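Local structure of putative ManD family dehydratase (3T6C) at residues Pro253-Leu263 with Trp282-Thr292. The protein catalyses, with low activity in vitro, the magnesium-dependent dehydration of D-gluconate to 2-dehydro-3-deoxy-D-gluconate. Sequence-based numbering, arbitrary orientation.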
loop_
_atom_site.group_PDB
_atom_site.type_symbol
_atom_site.label_atom_id
_atom_site.label_comp_id
_atom_site.label_asym_id
_atom_site.label_seq_id
_atom_site.Cartn_x
_atom_site.Cartn_y
_atom_site.Cartn_z
ATOM N N PRO A 253 6.426 4.181 22.670
ATOM C CA PRO A 253 5.781 4.885 21.551
ATOM C C PRO A 253 4.274 5.116 21.728
ATOM O O PRO A 253 3.776 6.217 21.434
ATOM C CB PRO A 253 6.101 3.981 20.336
ATOM C CG PRO A 253 7.479 3.325 20.704
ATOM C CD PRO A 253 7.329 3.083 22.233
ATOM N N ILE A 254 3.545 4.130 22.237
ATOM C CA ILE A 254 2.121 4.308 22.337
ATOM C C ILE A 254 1.833 5.416 23.362
ATOM O O ILE A 254 0.902 6.223 23.200
ATOM C CB ILE A 254 1.422 2.988 22.654
ATOM C CG1 ILE A 254 -0.095 3.138 22.602
ATOM C CG2 ILE A 254 1.831 2.496 24.022
ATOM C CD1 ILE A 254 -0.652 3.513 21.236
ATOM N N ASN A 255 2.601 5.458 24.460
ATOM C CA ASN A 255 2.416 6.562 25.436
ATOM C C ASN A 255 2.798 7.922 24.861
ATOM O O ASN A 255 2.179 8.945 25.201
ATOM C CB ASN A 255 3.129 6.287 26.756
ATOM C CG ASN A 255 2.513 5.122 27.539
ATOM O OD1 ASN A 255 1.333 4.772 27.376
ATOM N ND2 ASN A 255 3.296 4.548 28.407
ATOM N N ALA A 256 3.739 7.946 23.905
ATOM C CA ALA A 256 4.029 9.205 23.217
ATOM C C ALA A 256 2.896 9.629 22.288
ATOM O O ALA A 256 2.669 10.802 22.146
ATOM C CB ALA A 256 5.296 9.067 22.386
ATOM N N ILE A 257 2.221 8.668 21.662
ATOM C CA ILE A 257 1.061 8.974 20.821
ATOM C C ILE A 257 -0.019 9.579 21.709
ATOM O O ILE A 257 -0.574 10.646 21.372
ATOM C CB ILE A 257 0.552 7.728 20.089
ATOM C CG1 ILE A 257 1.628 7.271 19.118
ATOM C CG2 ILE A 257 -0.786 8.020 19.376
ATOM C CD1 ILE A 257 1.334 5.949 18.327
ATOM N N HIS A 258 -0.310 8.949 22.869
ATOM C CA HIS A 258 -1.305 9.529 23.751
ATOM C C HIS A 258 -0.896 10.965 24.196
ATOM O O HIS A 258 -1.719 11.895 24.173
ATOM C CB HIS A 258 -1.482 8.637 24.984
ATOM C CG HIS A 258 -2.391 9.236 26.010
ATOM N ND1 HIS A 258 -3.738 8.967 26.059
ATOM C CD2 HIS A 258 -2.151 10.154 26.980
ATOM C CE1 HIS A 258 -4.282 9.653 27.047
ATOM N NE2 HIS A 258 -3.349 10.400 27.606
ATOM N N MET A 259 0.388 11.170 24.528
ATOM C CA MET A 259 0.850 12.481 24.950
ATOM C C MET A 259 0.657 13.482 23.802
ATOM O O MET A 259 0.174 14.611 24.048
ATOM C CB MET A 259 2.346 12.433 25.361
ATOM C CG MET A 259 2.925 13.887 25.616
ATOM S SD MET A 259 4.717 13.879 25.998
ATOM C CE MET A 259 4.395 13.318 27.612
ATOM N N ALA A 260 1.067 13.138 22.566
ATOM C CA ALA A 260 0.862 14.076 21.443
ATOM C C ALA A 260 -0.644 14.482 21.346
ATOM O O ALA A 260 -0.998 15.679 21.179
ATOM C CB ALA A 260 1.340 13.418 20.130
ATOM N N LYS A 261 -1.535 13.512 21.458
ATOM C CA LYS A 261 -2.968 13.828 21.380
ATOM C C LYS A 261 -3.430 14.690 22.544
ATOM O O LYS A 261 -4.254 15.621 22.378
ATOM C CB LYS A 261 -3.758 12.508 21.337
ATOM C CG LYS A 261 -3.480 11.750 20.037
ATOM C CD LYS A 261 -3.977 10.307 20.082
ATOM C CE LYS A 261 -5.487 10.212 20.064
ATOM N NZ LYS A 261 -5.969 8.768 20.146
ATOM N N ALA A 262 -2.968 14.346 23.750
ATOM C CA ALA A 262 -3.351 15.085 24.967
ATOM C C ALA A 262 -2.873 16.496 24.983
ATOM O O ALA A 262 -3.455 17.339 25.673
ATOM C CB ALA A 262 -2.832 14.348 26.212
ATOM N N LEU A 263 -1.830 16.767 24.209
ATOM C CA LEU A 263 -1.302 18.148 24.132
ATOM C C LEU A 263 -1.991 19.021 23.086
ATOM O O LEU A 263 -1.733 20.212 23.036
ATOM C CB LEU A 263 0.203 18.057 23.828
ATOM C CG LEU A 263 1.029 17.583 25.038
ATOM C CD1 LEU A 263 2.470 17.310 24.638
ATOM C CD2 LEU A 263 1.020 18.648 26.157
ATOM N N TRP A 282 7.185 3.774 14.419
ATOM C CA TRP A 282 5.974 4.076 15.149
ATOM C C TRP A 282 5.363 5.440 14.757
ATOM O O TRP A 282 4.219 5.749 15.136
ATOM C CB TRP A 282 6.309 4.075 16.663
ATOM C CG TRP A 282 6.450 2.683 17.231
ATOM C CD1 TRP A 282 7.592 1.880 17.252
ATOM C CD2 TRP A 282 5.393 1.914 17.824
ATOM N NE1 TRP A 282 7.267 0.680 17.851
ATOM C CE2 TRP A 282 5.937 0.660 18.191
ATOM C CE3 TRP A 282 4.042 2.168 18.086
ATOM C CZ2 TRP A 282 5.180 -0.340 18.816
ATOM C CZ3 TRP A 282 3.279 1.159 18.721
ATOM C CH2 TRP A 282 3.843 -0.066 19.075
ATOM N N LEU A 283 6.127 6.284 14.076
ATOM C CA LEU A 283 5.581 7.596 13.732
ATOM C C LEU A 283 4.463 7.471 12.701
ATOM O O LEU A 283 3.632 8.388 12.658
ATOM C CB LEU A 283 6.679 8.579 13.239
ATOM C CG LEU A 283 7.575 9.005 14.401
ATOM C CD1 LEU A 283 8.815 9.741 13.826
ATOM C CD2 LEU A 283 6.837 9.924 15.341
ATOM N N LYS A 284 4.415 6.392 11.903
ATOM C CA LYS A 284 3.263 6.227 10.994
ATOM C C LYS A 284 1.972 6.193 11.805
ATOM O O LYS A 284 1.002 6.899 11.520
ATOM C CB LYS A 284 3.402 4.952 10.201
ATOM C CG LYS A 284 2.101 4.731 9.387
ATOM C CD LYS A 284 2.340 3.603 8.372
ATOM C CE LYS A 284 1.045 3.150 7.741
ATOM N NZ LYS A 284 1.268 1.870 7.026
ATOM N N MET A 285 1.953 5.425 12.887
ATOM C CA MET A 285 0.757 5.380 13.690
ATOM C C MET A 285 0.462 6.717 14.343
ATOM O O MET A 285 -0.698 7.198 14.358
ATOM C CB MET A 285 0.914 4.293 14.754
ATOM C CG MET A 285 -0.314 4.208 15.643
ATOM S SD MET A 285 -0.145 2.877 16.860
ATOM C CE MET A 285 -1.608 3.158 17.869
ATOM N N LEU A 286 1.490 7.324 14.941
ATOM C CA LEU A 286 1.281 8.623 15.582
ATOM C C LEU A 286 0.623 9.631 14.631
ATOM O O LEU A 286 -0.292 10.367 15.044
ATOM C CB LEU A 286 2.606 9.179 16.099
ATOM C CG LEU A 286 2.484 10.426 16.951
ATOM C CD1 LEU A 286 3.689 10.454 17.954
ATOM C CD2 LEU A 286 2.480 11.735 16.162
ATOM N N ARG A 287 1.089 9.698 13.383
ATOM C CA ARG A 287 0.614 10.726 12.442
ATOM C C ARG A 287 -0.754 10.409 11.853
ATOM O O ARG A 287 -1.331 11.250 11.191
ATOM C CB ARG A 287 1.675 10.933 11.357
ATOM C CG ARG A 287 2.994 11.411 11.949
ATOM C CD ARG A 287 2.932 12.872 12.396
ATOM N NE ARG A 287 3.183 13.763 11.274
ATOM C CZ ARG A 287 3.390 15.070 11.400
ATOM N NH1 ARG A 287 3.228 15.666 12.572
ATOM N NH2 ARG A 287 3.816 15.778 10.340
ATOM N N GLN A 288 -1.291 9.223 12.097
ATOM C CA GLN A 288 -2.687 8.961 11.703
ATOM C C GLN A 288 -3.657 9.442 12.752
ATOM O O GLN A 288 -4.873 9.434 12.517
ATOM C CB GLN A 288 -2.897 7.466 11.434
ATOM C CG GLN A 288 -2.031 6.987 10.288
ATOM C CD GLN A 288 -2.207 5.509 9.989
ATOM O OE1 GLN A 288 -1.275 4.697 10.150
ATOM N NE2 GLN A 288 -3.399 5.146 9.572
ATOM N N GLN A 289 -3.131 9.823 13.923
ATOM C CA GLN A 289 -3.940 10.196 15.115
ATOM C C GLN A 289 -3.833 11.642 15.543
ATOM O O GLN A 289 -4.829 12.198 16.040
ATOM C CB GLN A 289 -3.745 9.237 16.285
ATOM C CG GLN A 289 -4.138 7.818 15.906
ATOM C CD GLN A 289 -4.220 6.918 17.127
ATOM O OE1 GLN A 289 -4.527 7.375 18.249
ATOM N NE2 GLN A 289 -3.968 5.623 16.917
ATOM N N SER A 290 -2.613 12.168 15.626
ATOM C CA SER A 290 -2.364 13.473 16.283
ATOM C C SER A 290 -2.025 14.591 15.313
ATOM O O SER A 290 -1.348 14.369 14.299
ATOM C CB SER A 290 -1.209 13.356 17.266
ATOM O OG SER A 290 -1.115 14.602 17.969
ATOM N N SER A 291 -2.524 15.795 15.618
ATOM C CA SER A 291 -2.169 17.032 14.905
ATOM C C SER A 291 -1.159 17.924 15.667
ATOM O O SER A 291 -0.940 19.069 15.260
ATOM C CB SER A 291 -3.444 17.761 14.497
ATOM O OG SER A 291 -4.256 17.920 15.654
ATOM N N THR A 292 -0.604 17.457 16.796
ATOM C CA THR A 292 0.463 18.228 17.450
ATOM C C THR A 292 1.714 18.179 16.558
ATOM O O THR A 292 2.112 17.110 16.108
ATOM C CB THR A 292 0.773 17.588 18.802
ATOM O OG1 THR A 292 -0.341 17.848 19.707
ATOM C CG2 THR A 292 2.121 18.073 19.396
HETATM O O HOH W 1 -0.161 20.650 20.677
#
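Ile257 reaches across to helix 283-289 with its longer branch: with CG1 beside the backbone N (chi1 -65°) and the chain extended beyond it, CD1 comes 3.6 Å from Met285 CG, the two side chains crossing nearly at right angles, while CG1 slides past Leu286 CB. Met285, fully extended, carries its CE on to Ile254 CD1. At the N-terminal end Pro253 lies over one face of the Trp282 indole, a CH-pi contact in which CB stands 3.6 Å from the centroid of the five-membered ring. Such packing illustrates how neighbouring helices coat the beta/alpha barrel of the enolase superfamily: joined through strand 270-272, helices 253-262 and 283-289 run nearly parallel, 23° apart. Polar groups tie the last turn of helix 253-262 to Gln289 and to the loop that leads on to strand 294-296. Lys261, bent at chi3, gives NZ to Gln289 OE1 (2.8 Å), and NZ also bonds Ser291 OG of a second subunit. Thr292 OG1 donates to Ala260 O at 2.7 Å, tilted 26° from the carbonyl plane, and a water joins the same hydroxyl to Leu263 O. Behind this bond, Ser290 OG accepts from Thr292 N in an ST turn, and Glu264 in turn bonds Ser290 OG and Ser291 N.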